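Long-range contacts in glycosyl hydrolase family 26 (Bacteroides ovatus, PDB 4ZXO), which probably hydrolyses the beta-mannan backbone of polysaccharides such as galactomannan, as a family GH26 beta-mannanase: residues I27-H32 with V298-N303; S48-V53 with Y311-P316; L280-T285 with A321-K326. All coordinates share one frame; numbering follows the deposited sequence.

How the interactions relate
Interaction 1 closes the barrel between its first and last strands. Interactions 2 and 3, centred about 11 and 14 Å from it, each pair a segment from the chain after the last strand with a helix start from elsewhere: 48-53 after the first strand, 280-285 just before the last. Asn303 joins interactions 1 and 2: its ND2 is 2.9 Å from Asp49 OD2 and its OD1 is 2.9 Å from Ala313 N, both probable hydrogen bonds. Phe324 of interaction 3 touches both of the others, its CE1 lying 3.6 Å from Phe29 CZ and its CG 3.4 Å from Pro314 CG. A potassium ion, bound at Ser328, Ser330 and Ile333, is about 8, 11 and 10 Å from the side chains of Phe29, Val50 and Phe324.

Interaction 1: I27-H32 with V298-N303; sequences ILFGHH and VLVWRN
His32 and Trp301 stack face to face, the imidazole and the six-membered indole ring 3.9 Å apart between centroids with their planes at 15°. Trp301 CH2 lies over the imidazole centre. Both side chains have CG opposite the backbone N (chi1 -166° for His32, -159° for Trp301), which lays the rings side by side. Arg302 CB meets the imidazole edge in its plane, 3.8 Å from His32 CD2. The His31 ring lies on the face of Phe29, Val298 and Val300; NE2 gives Asn303 OD1 a weak hydrogen bond of 3.1 Å, and Trp301 O sits in the ring plane, 3.0 Å from His31 CD2. Asn303 is held mainly elsewhere, ND2 by Asp49 OD2 and OD1 by the backbone N of Tyr312 and Ala313. Parallel-strand bonds run behind: Val298 N to Leu28 O, Gly30 N to Val298 O, Val300 N to Gly30 O, and His32 N to Val300 O. They join the first and last strands of an eight-stranded TIM barrel; the C-terminal ends of the strands, where His32 lies, face the catalytic side in this fold. Gly30 and Leu299 pass with CA atoms 3.9 Å apart, and Leu299 enters the barrel interior to touch Val60 and Ser62. On the outer face Phe29 CZ reaches Val300 CG2 at 3.8 Å and Ile27 CG2 meets Val298 CG1, beneath helix 281-290. Ser62 OG bonds His32 ND1, Asp34 OD1 bonds His31 ND1, and Glu306 makes a salt bridge with Arg302. A water bridges the segments, accepting from Asn303 N at 2.8 Å and probably donating to His32 O.

Interaction 2: S48-V53 with Y311-P316; sequences SDVKSV and YYAPYP
The first turn of helix 49-54 packs Asp49, Val50, Ser52 and Val53 against the proline-containing loop that leads from the last barrel strand toward helix 321-328. Val53 makes the broadest contact: its CG2 presses on the backbone before Pro316, 3.4 Å from Tyr315 C, and also touches the ring atom CD of Pro316 at 4.0 Å. With CG1 opposite the backbone N (chi1 170°), CG2 falls beside that nitrogen and faces the loop. Val53 and the Pro314 ring cross at about a right angle, Val53 CG2 to Pro314 CB 4.2 Å. Beside them Pro316 CG touches Ser52 CB at 3.7 Å, while Val50 CG2 meets the methyl CB of Ala313 at 3.9 Å. Asp49 runs alongside Tyr315, its CB 3.4 Å from Pro314 O and its carboxylate plane turned 49° from the phenol ring. That carboxylate is gripped from outside the contact, OD1 by Trp41 NE1 and OD2 by Ile39 N besides Asn303, which is consistent with a negative charge at a helix start. Ser48 is the N-cap, its OG accepting from Lys51 N at 2.9 Å in a nearly straight bond (177°). Within the loop, Tyr315 turns its CE2 over the centre of the Tyr311 ring, 3.6 Å above the plane. The contact thus lies between two elements: Val53 also packs on Ala321 and Val325 of helix 321-328, while Val50 and Ala313 both rest on His31 of strand 27-32.

Interaction 3: L280-T285 with A321-K326; sequences LWWTGT and ADDFVK
Thr283 is held by both carboxylate oxygens of Asp323. Its OG1 donates to Asp323 OD1 at 2.6 Å, on the syn lone pair, and its backbone N donates to OD2 at 2.9 Å (167°), also on the syn side but somewhat out of the carboxylate plane. OG1 lies between the backbone N and the carbonyl carbon (chi1 63°), which turns the hydroxyl to the same carboxylate as the N-H. The carboxylate thus sits against the N-terminal turn of helix 281-290, and that helix end would be expected to stabilise a negative charge on it. Beyond the polar pair, Phe324 and Trp282 form a T-shaped stack: the phenyl edge points at the indole face, planes at 75°, with Phe324 CD1 3.5 Å above the ring plane and over its centre. Phe324 CB lies over the five-membered ring, 3.9 Å from its centroid. Trp281 CE3 covers the opposite face of the same indole at 3.7 Å, and Ser320 OG bonds Trp282 NE1, so the ring is held on both faces and at one edge. Farther out, Lys326 CG rests on the methyl CG2 of Thr283 at 3.9 Å. The axes of 281-285 and 321-326 approach to 7.9 Å; inward, Trp282 backs on Val300 of the last barrel strand, and Phe324 reaches Val53 and Cys54, so helix 321-328 touches helix 281-290 and helix 49-54.

Interaction 1: I27-H32 with V298-N303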
loop_
_atom_site.group_PDB
_atom_site.type_symbol
_atom_site.label_atom_id
_atom_site.label_comp_id
_atom_site.label_asym_id
_atom_site.label_seq_id
_atom_site.Cartn_x
_atom_site.Cartn_y
_atom_site.Cartn_z
ATOM N N ILE A 27 5.170 -12.891 7.217
ATOM C CA ILE A 27 5.042 -11.530 6.687
ATOM C C ILE A 27 5.225 -11.559 5.176
ATOM O O ILE A 27 6.312 -11.884 4.705
ATOM C CB ILE A 27 6.099 -10.588 7.281
ATOM C CG1 ILE A 27 6.129 -10.610 8.811
ATOM C CG2 ILE A 27 5.827 -9.151 6.811
ATOM C CD1 ILE A 27 7.281 -9.829 9.432
ATOM N N LEU A 28 4.195 -11.225 4.402
ATOM C CA LEU A 28 4.391 -11.134 2.943
ATOM C C LEU A 28 5.325 -10.036 2.588
ATOM O O LEU A 28 5.199 -8.949 3.117
ATOM C CB LEU A 28 3.042 -10.891 2.243
ATOM C CG LEU A 28 2.017 -12.040 2.369
ATOM C CD1 LEU A 28 0.564 -11.484 2.170
ATOM C CD2 LEU A 28 2.341 -13.145 1.380
ATOM N N PHE A 29 6.254 -10.296 1.669
ATOM C CA PHE A 29 7.130 -9.242 1.206
ATOM C C PHE A 29 6.578 -8.562 -0.030
ATOM O O PHE A 29 6.141 -9.255 -0.967
ATOM C CB PHE A 29 8.511 -9.782 0.881
ATOM C CG PHE A 29 9.485 -8.683 0.512
ATOM C CD1 PHE A 29 10.020 -7.844 1.504
ATOM C CD2 PHE A 29 9.789 -8.416 -0.804
ATOM C CE1 PHE A 29 10.894 -6.775 1.160
ATOM C CE2 PHE A 29 10.653 -7.356 -1.138
ATOM C CZ PHE A 29 11.211 -6.547 -0.165
ATOM N N GLY A 30 6.670 -7.218 -0.063
ATOM C CA GLY A 30 6.085 -6.422 -1.111
ATOM C C GLY A 30 7.046 -5.460 -1.804
ATOM O O GLY A 30 8.016 -4.987 -1.200
ATOM N N HIS A 31 6.718 -5.116 -3.046
ATOM C CA HIS A 31 7.460 -4.113 -3.767
ATOM C C HIS A 31 6.511 -3.338 -4.692
ATOM O O HIS A 31 5.736 -3.939 -5.459
ATOM C CB HIS A 31 8.559 -4.806 -4.579
ATOM C CG HIS A 31 9.475 -3.855 -5.319
ATOM N ND1 HIS A 31 9.969 -4.137 -6.580
ATOM C CD2 HIS A 31 9.999 -2.654 -4.965
ATOM C CE1 HIS A 31 10.757 -3.147 -6.979
ATOM N NE2 HIS A 31 10.771 -2.217 -6.023
ATOM N N HIS A 32 6.606 -2.024 -4.661
ATOM C CA HIS A 32 5.837 -1.159 -5.544
ATOM C C HIS A 32 6.357 -1.216 -6.989
ATOM O O HIS A 32 7.567 -1.225 -7.255
ATOM C CB HIS A 32 5.880 0.305 -5.025
ATOM C CG HIS A 32 4.867 1.201 -5.674
ATOM N ND1 HIS A 32 3.526 1.235 -5.288
ATOM C CD2 HIS A 32 4.992 2.083 -6.701
ATOM C CE1 HIS A 32 2.878 2.108 -6.053
ATOM N NE2 HIS A 32 3.754 2.654 -6.903
ATOM N N VAL A 298 5.039 -6.353 4.481
ATOM C CA VAL A 298 5.984 -5.236 4.511
ATOM C C VAL A 298 6.283 -4.913 3.071
ATOM O O VAL A 298 6.636 -5.831 2.300
ATOM C CB VAL A 298 7.318 -5.569 5.265
ATOM C CG1 VAL A 298 8.004 -6.776 4.739
ATOM C CG2 VAL A 298 8.302 -4.377 5.195
ATOM N N LEU A 299 6.186 -3.641 2.691
ATOM C CA LEU A 299 6.330 -3.297 1.291
ATOM C C LEU A 299 7.386 -2.237 1.143
ATOM O O LEU A 299 7.347 -1.227 1.835
ATOM C CB LEU A 299 4.985 -2.778 0.738
ATOM C CG LEU A 299 5.073 -2.493 -0.771
ATOM C CD1 LEU A 299 3.930 -3.129 -1.557
ATOM C CD2 LEU A 299 5.141 -1.009 -0.986
ATOM N N VAL A 300 8.330 -2.460 0.238
ATOM C CA VAL A 300 9.343 -1.427 -0.037
ATOM C C VAL A 300 9.008 -0.732 -1.361
ATOM O O VAL A 300 8.337 -1.296 -2.274
ATOM C CB VAL A 300 10.786 -1.992 -0.098
ATOM C CG1 VAL A 300 11.146 -2.681 1.230
ATOM C CG2 VAL A 300 11.000 -2.882 -1.313
ATOM N N TRP A 301 9.496 0.506 -1.487
ATOM C CA TRP A 301 9.046 1.387 -2.569
ATOM C C TRP A 301 9.730 1.051 -3.909
ATOM O O TRP A 301 10.515 0.104 -4.001
ATOM C CB TRP A 301 9.265 2.860 -2.167
ATOM C CG TRP A 301 8.387 3.820 -2.973
ATOM C CD1 TRP A 301 8.807 4.858 -3.816
ATOM C CD2 TRP A 301 6.949 3.818 -3.057
ATOM N NE1 TRP A 301 7.711 5.473 -4.391
ATOM C CE2 TRP A 301 6.568 4.851 -3.955
ATOM C CE3 TRP A 301 5.950 3.058 -2.429
ATOM C CZ2 TRP A 301 5.221 5.158 -4.207
ATOM C CZ3 TRP A 301 4.613 3.337 -2.706
ATOM C CH2 TRP A 301 4.268 4.377 -3.600
ATOM N N ARG A 302 9.337 1.771 -4.957
ATOM C CA ARG A 302 9.638 1.392 -6.348
ATOM C C ARG A 302 11.092 1.505 -6.742
ATOM O O ARG A 302 11.881 2.168 -6.080
ATOM C CB ARG A 302 8.782 2.235 -7.324
ATOM C CG ARG A 302 9.170 3.701 -7.368
ATOM C CD ARG A 302 8.033 4.579 -7.894
ATOM N NE ARG A 302 8.571 5.935 -8.137
ATOM C CZ ARG A 302 9.119 6.349 -9.293
ATOM N NH1 ARG A 302 9.175 5.542 -10.388
ATOM N NH2 ARG A 302 9.652 7.579 -9.341
ATOM N N ASN A 303 11.448 0.783 -7.797
ATOM C CA ASN A 303 12.799 0.901 -8.376
ATOM C C ASN A 303 12.706 1.758 -9.616
ATOM O O ASN A 303 12.343 1.268 -10.685
ATOM C CB ASN A 303 13.365 -0.494 -8.690
ATOM C CG ASN A 303 13.867 -1.211 -7.444
ATOM O OD1 ASN A 303 13.519 -0.823 -6.318
ATOM N ND2 ASN A 303 14.674 -2.257 -7.638
HETATM O O HOH W 1 9.722 -1.002 -9.172
#

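Interaction 2: S48-V53 with Y311-P316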
loop_
_atom_site.group_PDB
_atom_site.type_symbol
_atom_site.label_atom_id
_atom_site.label_comp_id
_atom_site.label_asym_id
_atom_site.label_seq_id
_atom_site.Cartn_x
_atom_site.Cartn_y
_atom_site.Cartn_z
ATOM N N SER A 48 11.011 -8.665 -12.948
ATOM C CA SER A 48 10.843 -8.187 -11.572
ATOM C C SER A 48 12.223 -8.018 -10.974
ATOM O O SER A 48 12.993 -8.999 -11.002
ATOM C CB SER A 48 10.067 -9.201 -10.749
ATOM O OG SER A 48 10.342 -9.039 -9.356
ATOM N N ASP A 49 12.587 -6.831 -10.448
ATOM C CA ASP A 49 13.928 -6.744 -9.843
ATOM C C ASP A 49 14.013 -7.680 -8.626
ATOM O O ASP A 49 15.087 -8.267 -8.348
ATOM C CB ASP A 49 14.249 -5.331 -9.425
ATOM C CG ASP A 49 14.719 -4.481 -10.574
ATOM O OD1 ASP A 49 14.911 -5.016 -11.701
ATOM O OD2 ASP A 49 14.976 -3.292 -10.313
ATOM N N VAL A 50 12.915 -7.831 -7.897
ATOM C CA VAL A 50 12.925 -8.772 -6.763
ATOM C C VAL A 50 13.158 -10.223 -7.195
ATOM O O VAL A 50 14.052 -10.899 -6.670
ATOM C CB VAL A 50 11.601 -8.648 -5.950
ATOM C CG1 VAL A 50 11.465 -9.776 -4.946
ATOM C CG2 VAL A 50 11.625 -7.294 -5.237
ATOM N N LYS A 51 12.415 -10.682 -8.191
ATOM C CA LYS A 51 12.614 -12.034 -8.665
ATOM C C LYS A 51 13.994 -12.202 -9.274
ATOM O O LYS A 51 14.638 -13.232 -9.082
ATOM C CB LYS A 51 11.507 -12.395 -9.685
ATOM C CG LYS A 51 11.551 -13.859 -10.176
ATOM C CD LYS A 51 10.352 -14.146 -11.043
ATOM C CE LYS A 51 10.398 -15.534 -11.684
ATOM N NZ LYS A 51 11.155 -15.458 -12.978
ATOM N N SER A 52 14.498 -11.175 -9.967
ATOM C CA SER A 52 15.836 -11.296 -10.582
ATOM C C SER A 52 16.893 -11.499 -9.527
ATOM O O SER A 52 17.937 -12.099 -9.818
ATOM C CB SER A 52 16.183 -10.054 -11.406
ATOM O OG SER A 52 15.396 -10.008 -12.559
ATOM N N VAL A 53 16.642 -11.013 -8.303
ATOM C CA VAL A 53 17.647 -11.217 -7.240
ATOM C C VAL A 53 17.435 -12.499 -6.452
ATOM O O VAL A 53 18.357 -13.300 -6.285
ATOM C CB VAL A 53 17.688 -10.022 -6.265
ATOM C CG1 VAL A 53 18.560 -10.313 -5.003
ATOM C CG2 VAL A 53 18.181 -8.806 -6.996
ATOM N N TYR A 311 15.764 3.823 -5.598
ATOM C CA TYR A 311 15.240 2.447 -5.605
ATOM C C TYR A 311 15.290 1.898 -4.205
ATOM O O TYR A 311 16.133 2.329 -3.379
ATOM C CB TYR A 311 16.035 1.557 -6.572
ATOM C CG TYR A 311 17.505 1.443 -6.261
ATOM C CD1 TYR A 311 17.966 0.511 -5.340
ATOM C CD2 TYR A 311 18.432 2.263 -6.903
ATOM C CE1 TYR A 311 19.297 0.392 -5.039
ATOM C CE2 TYR A 311 19.799 2.172 -6.628
ATOM C CZ TYR A 311 20.239 1.221 -5.705
ATOM O OH TYR A 311 21.610 1.109 -5.445
ATOM N N TYR A 312 14.394 0.972 -3.914
ATOM C CA TYR A 312 14.261 0.474 -2.555
ATOM C C TYR A 312 14.310 -1.046 -2.477
ATOM O O TYR A 312 14.376 -1.579 -1.395
ATOM C CB TYR A 312 12.953 1.007 -1.912
ATOM C CG TYR A 312 12.970 2.529 -1.780
ATOM C CD1 TYR A 312 13.392 3.154 -0.604
ATOM C CD2 TYR A 312 12.615 3.331 -2.861
ATOM C CE1 TYR A 312 13.448 4.535 -0.497
ATOM C CE2 TYR A 312 12.671 4.704 -2.779
ATOM C CZ TYR A 312 13.049 5.315 -1.580
ATOM O OH TYR A 312 13.085 6.692 -1.531
ATOM N N ALA A 313 14.218 -1.742 -3.610
ATOM C CA ALA A 313 14.511 -3.188 -3.662
ATOM C C ALA A 313 15.837 -3.362 -4.367
ATOM O O ALA A 313 16.224 -2.493 -5.135
ATOM C CB ALA A 313 13.380 -3.949 -4.400
ATOM N N PRO A 314 16.556 -4.457 -4.090
ATOM C CA PRO A 314 17.773 -4.632 -4.850
ATOM C C PRO A 314 17.500 -4.987 -6.306
ATOM O O PRO A 314 16.343 -5.230 -6.716
ATOM C CB PRO A 314 18.474 -5.792 -4.130
ATOM C CG PRO A 314 17.399 -6.580 -3.529
ATOM C CD PRO A 314 16.263 -5.619 -3.209
ATOM N N TYR A 315 18.592 -5.070 -7.058
ATOM C CA TYR A 315 18.574 -5.589 -8.418
ATOM C C TYR A 315 19.899 -6.318 -8.570
ATOM O O TYR A 315 20.788 -6.132 -7.731
ATOM C CB TYR A 315 18.419 -4.465 -9.445
ATOM C CG TYR A 315 19.404 -3.336 -9.296
ATOM C CD1 TYR A 315 20.659 -3.393 -9.902
ATOM C CD2 TYR A 315 19.088 -2.227 -8.553
ATOM C CE1 TYR A 315 21.544 -2.364 -9.765
ATOM C CE2 TYR A 315 19.968 -1.184 -8.422
ATOM C CZ TYR A 315 21.181 -1.255 -9.023
ATOM O OH TYR A 315 22.045 -0.190 -8.890
ATOM N N PRO A 316 20.065 -7.098 -9.641
ATOM C CA PRO A 316 21.320 -7.846 -9.732
ATOM C C PRO A 316 22.612 -6.987 -9.702
ATOM O O PRO A 316 22.761 -6.005 -10.453
ATOM C CB PRO A 316 21.165 -8.575 -11.088
ATOM C CG PRO A 316 19.664 -8.815 -11.172
ATOM C CD PRO A 316 19.082 -7.517 -10.667
#

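Interaction 3: L280-T285 with A321-K326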
loop_
_atom_site.group_PDB
_atom_site.type_symbol
_atom_site.label_atom_id
_atom_site.label_comp_id
_atom_site.label_asym_id
_atom_site.label_seq_id
_atom_site.Cartn_x
_atom_site.Cartn_y
_atom_site.Cartn_z
ATOM N N LEU A 280 24.138 -4.827 4.252
ATOM C CA LEU A 280 23.492 -5.765 5.188
ATOM C C LEU A 280 22.176 -5.217 5.693
ATOM O O LEU A 280 21.741 -5.574 6.781
ATOM C CB LEU A 280 24.395 -6.055 6.387
ATOM C CG LEU A 280 25.731 -6.732 6.060
ATOM C CD1 LEU A 280 26.552 -6.906 7.305
ATOM C CD2 LEU A 280 25.466 -8.082 5.428
ATOM N N TRP A 281 21.533 -4.358 4.904
ATOM C CA TRP A 281 20.325 -3.682 5.428
ATOM C C TRP A 281 19.209 -4.643 5.762
ATOM O O TRP A 281 18.536 -4.491 6.786
ATOM C CB TRP A 281 19.774 -2.642 4.449
ATOM C CG TRP A 281 18.716 -1.775 5.071
ATOM C CD1 TRP A 281 18.914 -0.809 6.014
ATOM C CD2 TRP A 281 17.323 -1.792 4.798
ATOM N NE1 TRP A 281 17.735 -0.234 6.360
ATOM C CE2 TRP A 281 16.728 -0.815 5.628
ATOM C CE3 TRP A 281 16.505 -2.561 3.955
ATOM C CZ2 TRP A 281 15.349 -0.567 5.637
ATOM C CZ3 TRP A 281 15.093 -2.294 3.946
ATOM C CH2 TRP A 281 14.553 -1.285 4.784
ATOM N N TRP A 282 19.014 -5.636 4.901
ATOM C CA TRP A 282 17.840 -6.524 5.008
ATOM C C TRP A 282 17.879 -7.395 6.264
ATOM O O TRP A 282 16.896 -7.436 7.021
ATOM C CB TRP A 282 17.747 -7.410 3.751
ATOM C CG TRP A 282 17.674 -6.579 2.523
ATOM C CD1 TRP A 282 18.706 -6.240 1.688
ATOM C CD2 TRP A 282 16.532 -5.864 2.055
ATOM N NE1 TRP A 282 18.265 -5.361 0.711
ATOM C CE2 TRP A 282 16.920 -5.151 0.888
ATOM C CE3 TRP A 282 15.205 -5.809 2.470
ATOM C CZ2 TRP A 282 16.047 -4.328 0.183
ATOM C CZ3 TRP A 282 14.319 -5.016 1.750
ATOM C CH2 TRP A 282 14.757 -4.278 0.615
ATOM N N THR A 283 19.002 -8.097 6.493
ATOM C CA THR A 283 19.093 -8.931 7.694
ATOM C C THR A 283 19.624 -8.202 8.880
ATOM O O THR A 283 19.414 -8.620 10.020
ATOM C CB THR A 283 19.997 -10.183 7.507
ATOM O OG1 THR A 283 21.362 -9.787 7.227
ATOM C CG2 THR A 283 19.449 -11.026 6.356
ATOM N N GLY A 284 20.318 -7.106 8.638
ATOM C CA GLY A 284 20.955 -6.434 9.749
ATOM C C GLY A 284 20.170 -5.298 10.352
ATOM O O GLY A 284 20.421 -4.909 11.474
ATOM N N THR A 285 19.243 -4.744 9.591
ATOM C CA THR A 285 18.395 -3.642 10.097
ATOM C C THR A 285 16.906 -3.979 10.008
ATOM O O THR A 285 16.216 -3.964 11.010
ATOM C CB THR A 285 18.687 -2.353 9.329
ATOM O OG1 THR A 285 20.058 -2.014 9.541
ATOM C CG2 THR A 285 17.869 -1.193 9.843
ATOM N N ALA A 321 22.301 -6.980 -2.581
ATOM C CA ALA A 321 21.542 -8.104 -3.166
ATOM C C ALA A 321 21.762 -9.458 -2.500
ATOM O O ALA A 321 20.790 -10.167 -2.215
ATOM C CB ALA A 321 21.843 -8.222 -4.644
ATOM N N ASP A 322 23.009 -9.810 -2.222
ATOM C CA ASP A 322 23.255 -11.086 -1.555
ATOM C C ASP A 322 22.546 -11.141 -0.210
ATOM O O ASP A 322 21.989 -12.163 0.155
ATOM C CB ASP A 322 24.750 -11.310 -1.352
ATOM C CG ASP A 322 25.465 -11.600 -2.646
ATOM O OD1 ASP A 322 24.798 -11.975 -3.623
ATOM O OD2 ASP A 322 26.712 -11.472 -2.670
ATOM N N ASP A 323 22.535 -10.024 0.514
ATOM C CA ASP A 323 21.889 -10.024 1.825
ATOM C C ASP A 323 20.361 -10.110 1.676
ATOM O O ASP A 323 19.686 -10.687 2.531
ATOM C CB ASP A 323 22.267 -8.758 2.615
ATOM C CG ASP A 323 21.722 -8.781 4.020
ATOM O OD1 ASP A 323 22.154 -9.651 4.792
ATOM O OD2 ASP A 323 20.890 -7.902 4.358
ATOM N N PHE A 324 19.805 -9.493 0.625
ATOM C CA PHE A 324 18.391 -9.650 0.342
ATOM C C PHE A 324 18.057 -11.129 0.089
ATOM O O PHE A 324 16.994 -11.607 0.490
ATOM C CB PHE A 324 18.000 -8.812 -0.870
ATOM C CG PHE A 324 16.541 -8.907 -1.199
ATOM C CD1 PHE A 324 15.596 -8.233 -0.428
ATOM C CD2 PHE A 324 16.106 -9.717 -2.232
ATOM C CE1 PHE A 324 14.244 -8.320 -0.726
ATOM C CE2 PHE A 324 14.733 -9.843 -2.522
ATOM C CZ PHE A 324 13.803 -9.111 -1.767
ATOM N N VAL A 325 18.940 -11.837 -0.616
ATOM C CA VAL A 325 18.693 -13.274 -0.820
ATOM C C VAL A 325 18.600 -13.980 0.545
ATOM O O VAL A 325 17.683 -14.752 0.768
ATOM C CB VAL A 325 19.767 -13.937 -1.683
ATOM C CG1 VAL A 325 19.555 -15.490 -1.684
ATOM C CG2 VAL A 325 19.668 -13.408 -3.143
ATOM N N LYS A 326 19.533 -13.681 1.456
ATOM C CA LYS A 326 19.514 -14.282 2.777
ATOM C C LYS A 326 18.214 -13.925 3.545
ATOM O O LYS A 326 17.593 -14.764 4.202
ATOM C CB LYS A 326 20.752 -13.836 3.556
ATOM C CG LYS A 326 20.860 -14.343 4.983
ATOM C CD LYS A 326 22.258 -14.006 5.568
ATOM C CE LYS A 326 22.286 -13.772 7.085
ATOM N NZ LYS A 326 21.625 -14.887 7.812
#